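Local coordinates for YjbQ family protein (Aeropyrum pernix, PDB 2P6H) that is of unknown biochemical function but belongs to the UPF0047 (YjbQ) family and assembles as a trimer of identical subunits, at residues F6-E11 / Q15-T20; G21-W26 / L37-P42; A49-E52 / R56-E59; D95-P100 / T110-L115; I114-M119 / R125-L130. All coordinates share one frame; numbering follows the deposited sequence.

Contact 1 (F6-E11 / Q15-T20); sequences FTVKTE and QVLDVT. With SO4 (sulfate ion), chain E.
Val8, Phe6, Leu17 and Val19 make three apolar pairs between residues 6-11 and 15-20. CG1 of Val8 presses on CD1 of Leu17 at 3.4 Å, tighter than ordinary van der Waals contact, and the two side chains run antiparallel. The other branch of the same valine, CG2, meets CG1 of Val19 at 3.9 Å, the side chains roughly perpendicular. Phe6 brings the far end of its ring to Val19, CZ lying 3.9 Å from CB; a chi1 of 64° places CG between the backbone N and the carbonyl carbon. No backbone hydrogen bond joins the segments, because they belong to different sheets: strand 2-9 pairs with strand 124-133, strand 15-18 with strand 113-118, and these side chains fill the layer between, as in a beta sandwich. The hydrogen bond between the segments lies at the turn linking the strands. Gln15, extended to its amide, lays OE1 in front of the backbone N of Glu11 at 2.6 Å, a nearly straight bond (170°) received in the carbonyl plane. The carboxylate of Glu11 stands almost perpendicular to that amide. At the other end Asp18 forms an Asx turn, its OD1 accepting from Thr20 N (2.9 Å) and from Thr20 OG1 on the syn side, where helix 20-28 starts. A sulfate ion takes a hydrogen bond from Lys9 N to its O4 (3.2 Å).

Contact 2 (G21-W26 / L37-P42); sequences GKVEEW and LVVYVP. With SO4 (sulfate ion), chain E.
With CG anti to the backbone N (chi1 162°) and chi2 at 75°, Leu37 sets its two methyls against two residues of the helix, CD2 to Val23 and CD1 to Trp26. Val23 answers with CG1, likewise anti to its N. This is helix-on-sheet packing: helix 20-28 lies against one side of the antiparallel sheet that holds strand 35-40, the short axes 11.1 Å apart and their directions 139° from each other. The grip is entirely apolar. Val23 CG1 and Leu37 CD2 stand 3.5 Å apart, closer than usual for two methyl carbons, while Val39 CG2 touches the same CG1 only loosely at 4.5 Å. One helical turn later, Trp26 reaches across with the six-membered part of its indole; the Trp26 side chain also packs on Leu129 and Tyr131. Phe6 of strand 2-9, the outermost strand of this sheet within the chain, also packs on Val23. The reverse side of strand 35-40 faces a second subunit, Tyr40 OH being hydrogen-bonded to Ser107 of that chain. Lys22 runs past Phe6 at the edge strand to a sulfate ion, NZ 3.0 Å from O1. Against the indole, Leu37 CD1 lies 3.9 Å from Trp26 CZ3.

Contact 3 (A49-E52 / R56-E59); sequences AVNE and RLME
A single methyl, CD2 of Leu57, makes most of this contact. It sits 3.5 Å from the backbone O of Glu52, 3.6 Å from Asn51 OD1 and 3.9 Å from Glu52 CB, tucked against the end of the strand. The leucine runs roughly perpendicular to the Asn51 side chain, with CD2 against the amide oxygen. Met58, next along the helix, adds a looser touch through CG, 4.3 Å from Glu52 O. Leu57 reaches the strand because its CG is anti to the backbone N (chi1 176°). Together the segments form the beta-to-alpha connection in which strand 46-51, an outer strand of the three-stranded sheet within this chain, turns into helix 55-69. Asn51 OD1 is held by the backbone of the next residue: Glu52 N donates to it at 2.8 Å, with a C=O...N angle of 94°, and tilted 31° out of the carbonyl plane. A third subunit supplies the next shell. Its His87 bonds the same OD1 through ND1 and packs on Leu57 and Glu52, and its Thr44 O accepts from Asn51 ND2. On the helix, Glu54 ties down the first turn, accepting from Leu57 N and forming a salt bridge with Arg56 NH1.

Contact 4 (D95-P100 / T110-L115); sequences DSRVIP and TWQRIL
Gln112 OE1 and Arg97 NH2 are joined through a water, which lies 2.6 Å from the amide oxygen and 3.2 Å from the guanidinium nitrogen. The water sits in the plane of the guanidinium and accepts from NH2. Gln112 OE1 also takes a hydrogen bond from the backbone N of Gly109. The segments come from facing sheets, strand 96-102 of the larger antiparallel sheet and strand 113-118 of the smaller, and their side chains meet between the layers, as in a beta sandwich. The amide and guanidinium do not bond directly: Gln112 NE2 comes to the edge of the arginine 4.2 Å from NH2, and turns instead to Val41 O of a third subunit. Arg97 is pinned from other directions. Its NH1 bonds the carbonyl O of Val98, the next residue, at 2.9 Å, bent to 145° and approaching from above the carbonyl plane. Outside the two segments, Arg97 NE forms a salt bridge with Asp95 of the third subunit, another chain, which makes this buried charge part of the trimer interface. The rest of the contact is apolar. Ile99 and Ile114 both carry CG1 anti to the carbonyl carbon (chi1 -52° and -57°), which helps bring the two CD1 methyls together. These terminal methyls, Ile99 CD1 and Ile114 CD1, meet at 3.8 Å.

Contact 5 (I114-M119 / R125-L130); sequences ILFVEM and RTVNLL. With SO4 (sulfate ion), chain C.
Arg125 leaves strand 124-133 with its CB against the end of the Phe116 ring, 3.3 Å from CZ. This is a sheet-to-sheet contact inside a beta sandwich: strand 113-118 of the smaller sheet faces strand 124-133 of the larger, the short axes 9.7 Å apart and pointing 144° from each other. CG stays by the phenyl, 3.5 Å from Phe116 CZ, and the bend at chi2 (-62°) then carries the chain past the ring to Glu118. There CD lies 3.5 Å from Glu118 OE2, and NE bonds that same oxygen at 2.7 Å. NH2 takes the other oxygen, OE1, at 2.8 Å. The grip is side-on and bidentate, both bonds on syn lone pairs and the carboxylate nearly coplanar with the guanidinium. Glu118 has further donors: Thr10 OG1 at OE2 and the backbone N of Asp120 at OE1. Together these donors fix the rotation of the carboxylate. NH2 also reaches Thr45 OG1. Farther along strand 124-133, CG2 of Val127 comes to the ring edge, 3.7 Å from Phe116 CD2. Thr44 and Thr45 also bond the sulfate ion at the arginine tip, probably from the crystallisation liquor, which may mark an anion pocket. The sulfate accepts from Arg125 NH1 through O3 at 2.9 Å.

Contacts 1, 4 and 5 all bridge the larger and smaller sheets, and contacts 4 and 5 share strand 113-118, overlapping at Ile114 and Leu115. Contact 5 is the most central, about 4 Å from the chain centre, and buries a salt bridge beside an aromatic ring; contact 1, about 7 Å from it between centres, is partly buried and keeps the hydrogen bond between its segments at the turn. Contact 2 is buried and apolar across its two segments, helix against sheet. Contacts 3 and 4 meet the third subunit, and contacts 2 and 4 the second; amide and charged groups pair between chains there. Contact 3, partly buried, is the farthest out, about 11 Å from the centre.

Contact 1 (F6-E11 / Q15-T20)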
# COMPACT_ATOMS: atom_id res chain seq x y z
N PHE A 6 17.78 5.38 9.39
CA PHE A 6 18.41 4.56 10.41
C PHE A 6 18.53 3.15 9.87
O PHE A 6 17.82 2.73 8.98
CB PHE A 6 17.60 4.61 11.73
CG PHE A 6 16.19 4.03 11.62
CD1 PHE A 6 15.99 2.65 11.66
CD2 PHE A 6 15.10 4.89 11.56
CE1 PHE A 6 14.69 2.14 11.64
CE2 PHE A 6 13.81 4.37 11.54
CZ PHE A 6 13.60 2.99 11.58
N THR A 7 19.53 2.41 10.41
CA THR A 7 19.71 1.04 9.93
C THR A 7 19.01 0.05 10.81
O THR A 7 18.74 0.30 11.98
CB THR A 7 21.15 0.67 10.05
OG1 THR A 7 21.56 0.80 11.42
CG2 THR A 7 22.01 1.61 9.19
N VAL A 8 18.70 -1.08 10.16
CA VAL A 8 18.02 -2.18 10.83
C VAL A 8 18.75 -3.44 10.44
O VAL A 8 18.76 -3.86 9.28
CB VAL A 8 16.55 -2.25 10.34
CG1 VAL A 8 15.88 -3.49 10.95
CG2 VAL A 8 15.78 -1.01 10.74
N LYS A 9 19.38 -4.04 11.44
CA LYS A 9 20.13 -5.26 11.25
C LYS A 9 19.21 -6.45 11.44
O LYS A 9 18.70 -6.71 12.52
CB LYS A 9 21.26 -5.30 12.29
CG LYS A 9 22.32 -6.35 11.95
CD LYS A 9 22.43 -7.44 13.03
CE LYS A 9 23.82 -8.08 13.08
NZ LYS A 9 23.72 -9.49 12.70
N THR A 10 18.95 -7.20 10.37
CA THR A 10 18.08 -8.34 10.49
C THR A 10 18.93 -9.60 10.73
O THR A 10 20.09 -9.67 10.36
CB THR A 10 17.22 -8.46 9.21
OG1 THR A 10 18.04 -8.88 8.13
CG2 THR A 10 16.61 -7.09 8.87
N GLU A 11 18.34 -10.58 11.40
CA GLU A 11 19.07 -11.78 11.81
C GLU A 11 18.73 -13.07 11.08
O GLU A 11 19.54 -14.00 11.06
CB GLU A 11 18.88 -11.95 13.31
CG GLU A 11 19.01 -10.63 14.06
CD GLU A 11 17.97 -10.45 15.15
OE1 GLU A 11 17.56 -11.46 15.78
OE2 GLU A 11 17.56 -9.30 15.38
N GLN A 15 11.93 -12.18 8.78
CA GLN A 15 11.81 -11.68 10.13
C GLN A 15 11.07 -10.36 10.15
O GLN A 15 11.23 -9.52 9.27
CB GLN A 15 13.22 -11.54 10.73
CG GLN A 15 13.33 -10.69 12.00
CD GLN A 15 14.76 -10.61 12.54
OE1 GLN A 15 15.72 -10.55 11.78
NE2 GLN A 15 14.89 -10.60 13.86
N VAL A 16 10.22 -10.19 11.15
CA VAL A 16 9.46 -8.96 11.31
C VAL A 16 10.02 -8.25 12.53
O VAL A 16 10.16 -8.87 13.59
CB VAL A 16 7.96 -9.25 11.53
CG1 VAL A 16 7.23 -7.95 11.82
CG2 VAL A 16 7.37 -9.94 10.31
N LEU A 17 10.34 -6.97 12.38
CA LEU A 17 10.91 -6.18 13.47
C LEU A 17 10.09 -4.92 13.71
O LEU A 17 9.69 -4.25 12.77
CB LEU A 17 12.35 -5.74 13.14
CG LEU A 17 13.35 -6.84 12.77
CD1 LEU A 17 14.73 -6.25 12.57
CD2 LEU A 17 13.38 -7.85 13.89
N ASP A 18 9.87 -4.60 14.99
CA ASP A 18 9.15 -3.39 15.40
C ASP A 18 10.17 -2.24 15.48
O ASP A 18 11.02 -2.21 16.39
CB ASP A 18 8.51 -3.58 16.78
CG ASP A 18 7.73 -2.35 17.25
OD1 ASP A 18 7.81 -1.28 16.61
OD2 ASP A 18 7.03 -2.47 18.27
N VAL A 19 10.09 -1.30 14.55
CA VAL A 19 11.03 -0.17 14.53
C VAL A 19 10.35 1.15 14.91
O VAL A 19 10.86 2.24 14.67
CB VAL A 19 11.71 -0.05 13.14
CG1 VAL A 19 12.48 -1.32 12.82
CG2 VAL A 19 10.65 0.18 12.07
N THR A 20 9.17 1.09 15.52
CA THR A 20 8.44 2.30 15.95
C THR A 20 9.30 3.24 16.76
O THR A 20 9.28 4.45 16.59
CB THR A 20 7.24 1.92 16.82
OG1 THR A 20 6.53 0.85 16.19
CG2 THR A 20 6.30 3.11 16.97
S SO4 E . 19.93 -2.71 15.34
O1 SO4 E . 19.67 -1.63 16.24
O2 SO4 E . 20.14 -4.01 15.86
O3 SO4 E . 21.18 -2.35 14.51
O4 SO4 E . 18.88 -2.84 14.35

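Contact 2 (G21-W26 / L37-P42)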
# COMPACT_ATOMS: atom_id res chain seq x y z
N GLY A 21 10.05 2.66 17.70
CA GLY A 21 10.90 3.46 18.57
C GLY A 21 11.84 4.40 17.85
O GLY A 21 11.87 5.60 18.12
N LYS A 22 12.62 3.85 16.92
CA LYS A 22 13.58 4.64 16.15
C LYS A 22 12.90 5.74 15.33
O LYS A 22 13.44 6.82 15.12
CB LYS A 22 14.34 3.69 15.23
CG LYS A 22 15.30 2.77 15.99
CD LYS A 22 15.98 1.76 15.06
CE LYS A 22 17.08 0.97 15.77
NZ LYS A 22 17.33 -0.27 15.03
N VAL A 23 11.71 5.46 14.81
CA VAL A 23 11.00 6.46 14.01
C VAL A 23 10.60 7.65 14.85
O VAL A 23 10.77 8.80 14.47
CB VAL A 23 9.74 5.84 13.41
CG1 VAL A 23 8.88 6.93 12.77
CG2 VAL A 23 10.11 4.81 12.36
N GLU A 24 10.05 7.39 16.03
CA GLU A 24 9.63 8.44 16.94
C GLU A 24 10.83 9.25 17.40
O GLU A 24 10.76 10.46 17.60
CB GLU A 24 8.92 7.78 18.13
CG GLU A 24 7.63 7.05 17.72
CD GLU A 24 6.91 6.52 18.95
OE1 GLU A 24 7.57 5.99 19.83
OE2 GLU A 24 5.69 6.65 19.01
N GLU A 25 11.96 8.57 17.56
CA GLU A 25 13.20 9.18 17.95
C GLU A 25 13.49 10.33 17.01
O GLU A 25 13.49 11.49 17.39
CB GLU A 25 14.30 8.13 17.84
CG GLU A 25 15.01 7.90 19.17
CD GLU A 25 16.27 7.10 18.91
OE1 GLU A 25 17.12 7.57 18.17
OE2 GLU A 25 16.38 6.00 19.44
N TRP A 26 13.71 9.94 15.76
CA TRP A 26 14.00 10.89 14.69
C TRP A 26 12.94 11.98 14.67
O TRP A 26 13.20 13.16 14.53
CB TRP A 26 14.02 10.15 13.34
CG TRP A 26 14.39 11.08 12.24
CD1 TRP A 26 15.69 11.52 11.92
CD2 TRP A 26 13.49 11.75 11.31
NE1 TRP A 26 15.72 12.42 10.90
CE2 TRP A 26 14.30 12.59 10.49
CE3 TRP A 26 12.12 11.74 11.11
CZ2 TRP A 26 13.72 13.37 9.51
CZ3 TRP A 26 11.55 12.52 10.13
CH2 TRP A 26 12.35 13.35 9.32
N LEU A 37 4.55 12.10 7.94
CA LEU A 37 5.80 11.44 8.00
C LEU A 37 5.73 10.34 6.97
O LEU A 37 4.72 9.67 6.82
CB LEU A 37 5.90 10.84 9.39
CG LEU A 37 6.96 9.75 9.43
CD1 LEU A 37 8.36 10.37 9.40
CD2 LEU A 37 6.88 8.84 10.65
N VAL A 38 6.80 10.19 6.19
CA VAL A 38 6.84 9.07 5.25
C VAL A 38 7.94 8.15 5.67
O VAL A 38 9.09 8.54 5.82
CB VAL A 38 7.13 9.53 3.81
CG1 VAL A 38 7.12 8.32 2.87
CG2 VAL A 38 6.07 10.52 3.35
N VAL A 39 7.54 6.91 5.95
CA VAL A 39 8.46 5.86 6.30
C VAL A 39 8.60 4.98 5.10
O VAL A 39 7.63 4.44 4.58
CB VAL A 39 7.90 5.02 7.44
CG1 VAL A 39 8.93 3.98 7.88
CG2 VAL A 39 7.56 5.91 8.62
N TYR A 40 9.81 4.82 4.58
CA TYR A 40 9.98 3.99 3.41
C TYR A 40 11.35 3.31 3.39
O TYR A 40 12.32 3.78 3.98
CB TYR A 40 9.76 4.84 2.13
CG TYR A 40 10.75 5.96 2.00
CD1 TYR A 40 10.73 7.04 2.88
CD2 TYR A 40 11.66 5.97 0.93
CE1 TYR A 40 11.61 8.10 2.72
CE2 TYR A 40 12.54 7.04 0.77
CZ TYR A 40 12.51 8.10 1.67
OH TYR A 40 13.38 9.16 1.50
N VAL A 41 11.38 2.15 2.73
CA VAL A 41 12.61 1.42 2.61
C VAL A 41 13.01 1.33 1.11
O VAL A 41 12.17 1.21 0.23
CB VAL A 41 12.44 0.03 3.31
CG1 VAL A 41 11.68 0.19 4.62
CG2 VAL A 41 11.68 -0.92 2.40
N PRO A 42 14.29 1.52 0.83
CA PRO A 42 14.80 1.49 -0.53
C PRO A 42 15.08 0.05 -1.02
O PRO A 42 15.71 -0.16 -2.05
CB PRO A 42 16.10 2.26 -0.47
CG PRO A 42 16.70 1.81 0.86
CD PRO A 42 15.38 1.85 1.75
S SO4 E . 19.93 -2.71 15.34
O1 SO4 E . 19.67 -1.63 16.24
O2 SO4 E . 20.14 -4.01 15.86
O3 SO4 E . 21.18 -2.35 14.51
O4 SO4 E . 18.88 -2.84 14.35

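Contact 3 (A49-E52 / R56-E59)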
# COMPACT_ATOMS: atom_id res chain seq x y z
N ALA A 49 5.30 -2.53 7.09
CA ALA A 49 3.88 -2.64 7.32
C ALA A 49 3.53 -2.00 8.64
O ALA A 49 4.38 -1.73 9.47
CB ALA A 49 3.56 -4.11 7.38
N VAL A 50 2.25 -1.79 8.86
CA VAL A 50 1.78 -1.28 10.14
C VAL A 50 0.80 -2.23 10.73
O VAL A 50 -0.24 -2.54 10.14
CB VAL A 50 1.05 0.02 9.93
CG1 VAL A 50 0.43 0.49 11.24
CG2 VAL A 50 2.01 1.09 9.43
N ASN A 51 1.13 -2.75 11.90
CA ASN A 51 0.22 -3.65 12.60
C ASN A 51 0.71 -3.86 14.03
O ASN A 51 1.54 -3.13 14.55
CB ASN A 51 0.17 -4.99 11.84
CG ASN A 51 -1.21 -5.62 11.97
OD1 ASN A 51 -1.52 -6.30 12.94
ND2 ASN A 51 -2.04 -5.38 10.93
N GLU A 52 0.14 -4.86 14.70
CA GLU A 52 0.45 -5.12 16.11
C GLU A 52 1.76 -5.88 16.31
O GLU A 52 2.01 -6.90 15.65
CB GLU A 52 -0.70 -5.90 16.76
CG GLU A 52 -0.71 -5.83 18.27
CD GLU A 52 -1.94 -6.50 18.90
OE1 GLU A 52 -3.01 -6.60 18.24
OE2 GLU A 52 -1.83 -6.91 20.08
N ARG A 56 3.70 -13.62 18.84
CA ARG A 56 3.18 -14.74 18.09
C ARG A 56 2.65 -14.28 16.73
O ARG A 56 2.92 -14.88 15.70
CB ARG A 56 2.04 -15.37 18.89
CG ARG A 56 2.56 -16.19 20.08
CD ARG A 56 1.52 -16.29 21.20
NE ARG A 56 2.17 -16.70 22.46
CZ ARG A 56 2.30 -15.76 23.41
NH1 ARG A 56 1.84 -14.53 23.21
NH2 ARG A 56 2.90 -16.07 24.56
N LEU A 57 1.95 -13.15 16.70
CA LEU A 57 1.46 -12.59 15.43
C LEU A 57 2.60 -12.35 14.46
O LEU A 57 2.49 -12.56 13.26
CB LEU A 57 0.72 -11.26 15.70
CG LEU A 57 0.25 -10.54 14.41
CD1 LEU A 57 -0.72 -11.38 13.59
CD2 LEU A 57 -0.46 -9.22 14.70
N MET A 58 3.72 -11.88 14.99
CA MET A 58 4.87 -11.57 14.15
C MET A 58 5.43 -12.84 13.52
O MET A 58 5.96 -12.81 12.41
CB MET A 58 5.92 -10.84 14.98
CG MET A 58 5.46 -9.44 15.36
SD MET A 58 6.43 -8.67 16.65
CE MET A 58 8.01 -8.46 15.81
N GLU A 59 5.29 -13.96 14.23
CA GLU A 59 5.69 -15.26 13.71
C GLU A 59 4.73 -15.63 12.62
O GLU A 59 5.10 -16.14 11.57
CB GLU A 59 5.64 -16.37 14.79
CG GLU A 59 6.95 -16.46 15.57
CD GLU A 59 6.90 -17.66 16.49
OE1 GLU A 59 7.26 -18.75 16.04
OE2 GLU A 59 6.51 -17.51 17.64

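Contact 4 (D95-P100 / T110-L115)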
# COMPACT_ATOMS: atom_id res chain seq x y z
N ASP A 95 6.42 -0.79 0.23
CA ASP A 95 7.69 -0.30 0.74
C ASP A 95 7.65 1.09 1.35
O ASP A 95 8.69 1.66 1.68
CB ASP A 95 8.74 -0.33 -0.37
CG ASP A 95 8.20 0.16 -1.68
OD1 ASP A 95 7.27 0.99 -1.66
OD2 ASP A 95 8.70 -0.28 -2.74
N SER A 96 6.46 1.66 1.49
CA SER A 96 6.37 2.97 2.12
C SER A 96 5.00 3.18 2.75
O SER A 96 3.99 2.65 2.29
CB SER A 96 6.65 4.06 1.06
OG SER A 96 5.43 4.39 0.39
N ARG A 97 5.01 3.96 3.81
CA ARG A 97 3.79 4.25 4.57
C ARG A 97 3.74 5.72 4.93
O ARG A 97 4.73 6.31 5.36
CB ARG A 97 3.79 3.39 5.85
CG ARG A 97 2.73 3.83 6.88
CD ARG A 97 1.28 3.73 6.34
NE ARG A 97 0.40 3.03 7.30
CZ ARG A 97 -0.19 3.71 8.32
NH1 ARG A 97 -0.02 5.02 8.47
NH2 ARG A 97 -0.94 3.04 9.19
N VAL A 98 2.58 6.32 4.74
CA VAL A 98 2.42 7.72 5.11
C VAL A 98 1.66 7.74 6.43
O VAL A 98 0.66 7.08 6.59
CB VAL A 98 1.60 8.47 4.03
CG1 VAL A 98 1.39 9.92 4.48
CG2 VAL A 98 2.32 8.46 2.69
N ILE A 99 2.24 8.49 7.40
CA ILE A 99 1.64 8.59 8.75
C ILE A 99 1.49 10.04 9.17
O ILE A 99 2.46 10.76 9.37
CB ILE A 99 2.54 7.88 9.77
CG1 ILE A 99 2.86 6.46 9.30
CG2 ILE A 99 1.80 7.77 11.12
CD1 ILE A 99 3.89 5.76 10.18
N PRO A 100 0.25 10.50 9.35
CA PRO A 100 0.01 11.88 9.78
C PRO A 100 0.59 12.18 11.16
O PRO A 100 0.70 11.30 12.03
CB PRO A 100 -1.52 11.98 9.78
CG PRO A 100 -2.06 10.93 8.85
CD PRO A 100 -1.02 9.84 9.00
N THR A 110 -4.01 2.78 18.65
CA THR A 110 -3.50 2.25 19.94
C THR A 110 -2.63 1.03 19.79
O THR A 110 -1.59 0.89 20.42
CB THR A 110 -4.66 1.79 20.79
OG1 THR A 110 -5.61 2.85 20.88
CG2 THR A 110 -4.16 1.46 22.20
N TRP A 111 -2.98 0.09 18.91
CA TRP A 111 -2.19 -1.13 18.74
C TRP A 111 -1.35 -1.19 17.47
O TRP A 111 -0.77 -2.23 17.15
CB TRP A 111 -3.13 -2.34 18.79
CG TRP A 111 -4.16 -2.21 19.86
CD1 TRP A 111 -5.50 -1.97 19.69
CD2 TRP A 111 -3.92 -2.18 21.27
NE1 TRP A 111 -6.10 -1.79 20.91
CE2 TRP A 111 -5.16 -1.91 21.90
CE3 TRP A 111 -2.78 -2.34 22.06
CZ2 TRP A 111 -5.29 -1.80 23.29
CZ3 TRP A 111 -2.91 -2.23 23.45
CH2 TRP A 111 -4.16 -1.97 24.04
N GLN A 112 -1.27 -0.08 16.74
CA GLN A 112 -0.48 -0.03 15.50
C GLN A 112 0.98 0.28 15.77
O GLN A 112 1.31 1.16 16.57
CB GLN A 112 -1.04 1.02 14.53
CG GLN A 112 -2.44 0.71 14.01
CD GLN A 112 -2.91 1.72 12.97
OE1 GLN A 112 -2.71 2.92 13.10
NE2 GLN A 112 -3.57 1.22 11.92
N ARG A 113 1.86 -0.44 15.09
CA ARG A 113 3.28 -0.23 15.20
C ARG A 113 3.91 -0.33 13.83
O ARG A 113 3.37 -0.94 12.92
CB ARG A 113 3.84 -1.32 16.12
CG ARG A 113 3.24 -1.26 17.53
CD ARG A 113 4.08 -0.39 18.48
NE ARG A 113 3.47 -0.35 19.81
CZ ARG A 113 4.21 -0.76 20.84
NH1 ARG A 113 5.45 -1.19 20.64
NH2 ARG A 113 3.71 -0.74 22.08
N ILE A 114 5.07 0.28 13.66
CA ILE A 114 5.79 0.27 12.39
C ILE A 114 6.66 -0.96 12.34
O ILE A 114 7.63 -1.09 13.08
CB ILE A 114 6.66 1.53 12.25
CG1 ILE A 114 5.79 2.78 12.39
CG2 ILE A 114 7.31 1.55 10.85
CD1 ILE A 114 6.45 4.15 12.55
N LEU A 115 6.34 -1.87 11.44
CA LEU A 115 7.08 -3.12 11.35
C LEU A 115 7.94 -3.26 10.10
O LEU A 115 7.45 -3.11 8.98
CB LEU A 115 6.10 -4.30 11.40
CG LEU A 115 5.12 -4.25 12.58
CD1 LEU A 115 4.13 -5.39 12.49
CD2 LEU A 115 5.90 -4.33 13.89
O HOH W 1 -2.79 4.70 11.15

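Contact 5 (I114-M119 / R125-L130)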
# COMPACT_ATOMS: atom_id res chain seq x y z
N ILE A 114 5.07 0.28 13.66
CA ILE A 114 5.79 0.27 12.39
C ILE A 114 6.66 -0.96 12.34
O ILE A 114 7.63 -1.09 13.08
CB ILE A 114 6.66 1.53 12.25
CG1 ILE A 114 5.79 2.78 12.39
CG2 ILE A 114 7.31 1.55 10.85
CD1 ILE A 114 6.45 4.15 12.55
N LEU A 115 6.34 -1.87 11.44
CA LEU A 115 7.08 -3.12 11.35
C LEU A 115 7.94 -3.26 10.10
O LEU A 115 7.45 -3.11 8.98
CB LEU A 115 6.10 -4.30 11.40
CG LEU A 115 5.12 -4.25 12.58
CD1 LEU A 115 4.13 -5.39 12.49
CD2 LEU A 115 5.90 -4.33 13.89
N PHE A 116 9.22 -3.54 10.30
CA PHE A 116 10.13 -3.77 9.18
C PHE A 116 9.95 -5.26 8.87
O PHE A 116 10.03 -6.10 9.77
CB PHE A 116 11.58 -3.53 9.58
CG PHE A 116 12.54 -3.64 8.43
CD1 PHE A 116 13.03 -4.88 8.04
CD2 PHE A 116 12.94 -2.51 7.72
CE1 PHE A 116 13.90 -5.00 6.95
CE2 PHE A 116 13.81 -2.61 6.63
CZ PHE A 116 14.29 -3.86 6.25
N VAL A 117 9.69 -5.57 7.61
CA VAL A 117 9.51 -6.95 7.21
C VAL A 117 10.65 -7.41 6.33
O VAL A 117 10.74 -7.07 5.16
CB VAL A 117 8.23 -7.03 6.40
CG1 VAL A 117 7.95 -8.48 6.02
CG2 VAL A 117 7.07 -6.49 7.21
N GLU A 118 11.57 -8.17 6.92
CA GLU A 118 12.74 -8.70 6.20
C GLU A 118 12.37 -10.03 5.54
O GLU A 118 11.81 -10.92 6.18
CB GLU A 118 13.90 -8.92 7.18
CG GLU A 118 15.14 -9.60 6.60
CD GLU A 118 15.77 -8.81 5.47
OE1 GLU A 118 15.27 -8.88 4.33
OE2 GLU A 118 16.77 -8.10 5.73
N MET A 119 12.69 -10.17 4.25
CA MET A 119 12.38 -11.41 3.55
C MET A 119 13.61 -12.02 2.89
O MET A 119 13.53 -13.09 2.28
CB MET A 119 11.26 -11.16 2.53
CG MET A 119 9.93 -10.83 3.23
SD MET A 119 8.60 -10.30 2.16
CE MET A 119 8.92 -8.54 2.07
N ARG A 125 19.91 -3.56 6.92
CA ARG A 125 18.94 -2.81 6.15
C ARG A 125 18.81 -1.34 6.52
O ARG A 125 19.34 -0.90 7.54
CB ARG A 125 17.59 -3.49 6.27
CG ARG A 125 17.57 -4.93 5.81
CD ARG A 125 17.91 -5.08 4.32
NE ARG A 125 17.26 -6.27 3.79
CZ ARG A 125 17.06 -6.50 2.49
NH1 ARG A 125 17.49 -5.62 1.59
NH2 ARG A 125 16.38 -7.58 2.10
N THR A 126 18.11 -0.57 5.69
CA THR A 126 17.91 0.87 5.89
C THR A 126 16.44 1.26 5.86
O THR A 126 15.64 0.71 5.12
CB THR A 126 18.63 1.63 4.79
OG1 THR A 126 20.03 1.35 4.87
CG2 THR A 126 18.41 3.14 4.98
N VAL A 127 16.08 2.21 6.75
CA VAL A 127 14.76 2.81 6.71
C VAL A 127 14.94 4.28 6.55
O VAL A 127 15.68 4.91 7.31
CB VAL A 127 14.05 2.57 8.05
CG1 VAL A 127 12.73 3.34 8.08
CG2 VAL A 127 13.77 1.10 8.27
N ASN A 128 14.31 4.82 5.51
CA ASN A 128 14.44 6.23 5.26
C ASN A 128 13.21 6.96 5.80
O ASN A 128 12.12 6.40 5.86
CB ASN A 128 14.55 6.44 3.73
CG ASN A 128 15.89 5.96 3.22
OD1 ASN A 128 16.04 5.54 2.08
ND2 ASN A 128 16.92 6.07 4.09
N LEU A 129 13.40 8.21 6.21
CA LEU A 129 12.32 8.97 6.82
C LEU A 129 12.26 10.38 6.24
O LEU A 129 13.29 11.00 5.96
CB LEU A 129 12.52 9.07 8.34
CG LEU A 129 12.76 7.76 9.10
CD1 LEU A 129 13.28 8.03 10.50
CD2 LEU A 129 11.48 6.95 9.14
N LEU A 130 11.04 10.87 6.06
CA LEU A 130 10.81 12.21 5.51
C LEU A 130 9.69 12.87 6.28
O LEU A 130 8.61 12.32 6.45
CB LEU A 130 10.44 12.11 4.01
CG LEU A 130 10.16 13.48 3.34
CD1 LEU A 130 10.38 13.44 1.83
CD2 LEU A 130 8.72 13.95 3.55
S SO4 C . 17.41 -4.94 -2.31
O1 SO4 C . 17.90 -6.26 -2.91
O2 SO4 C . 18.50 -4.08 -1.84
O3 SO4 C . 16.56 -5.18 -1.15
O4 SO4 C . 16.65 -4.19 -3.29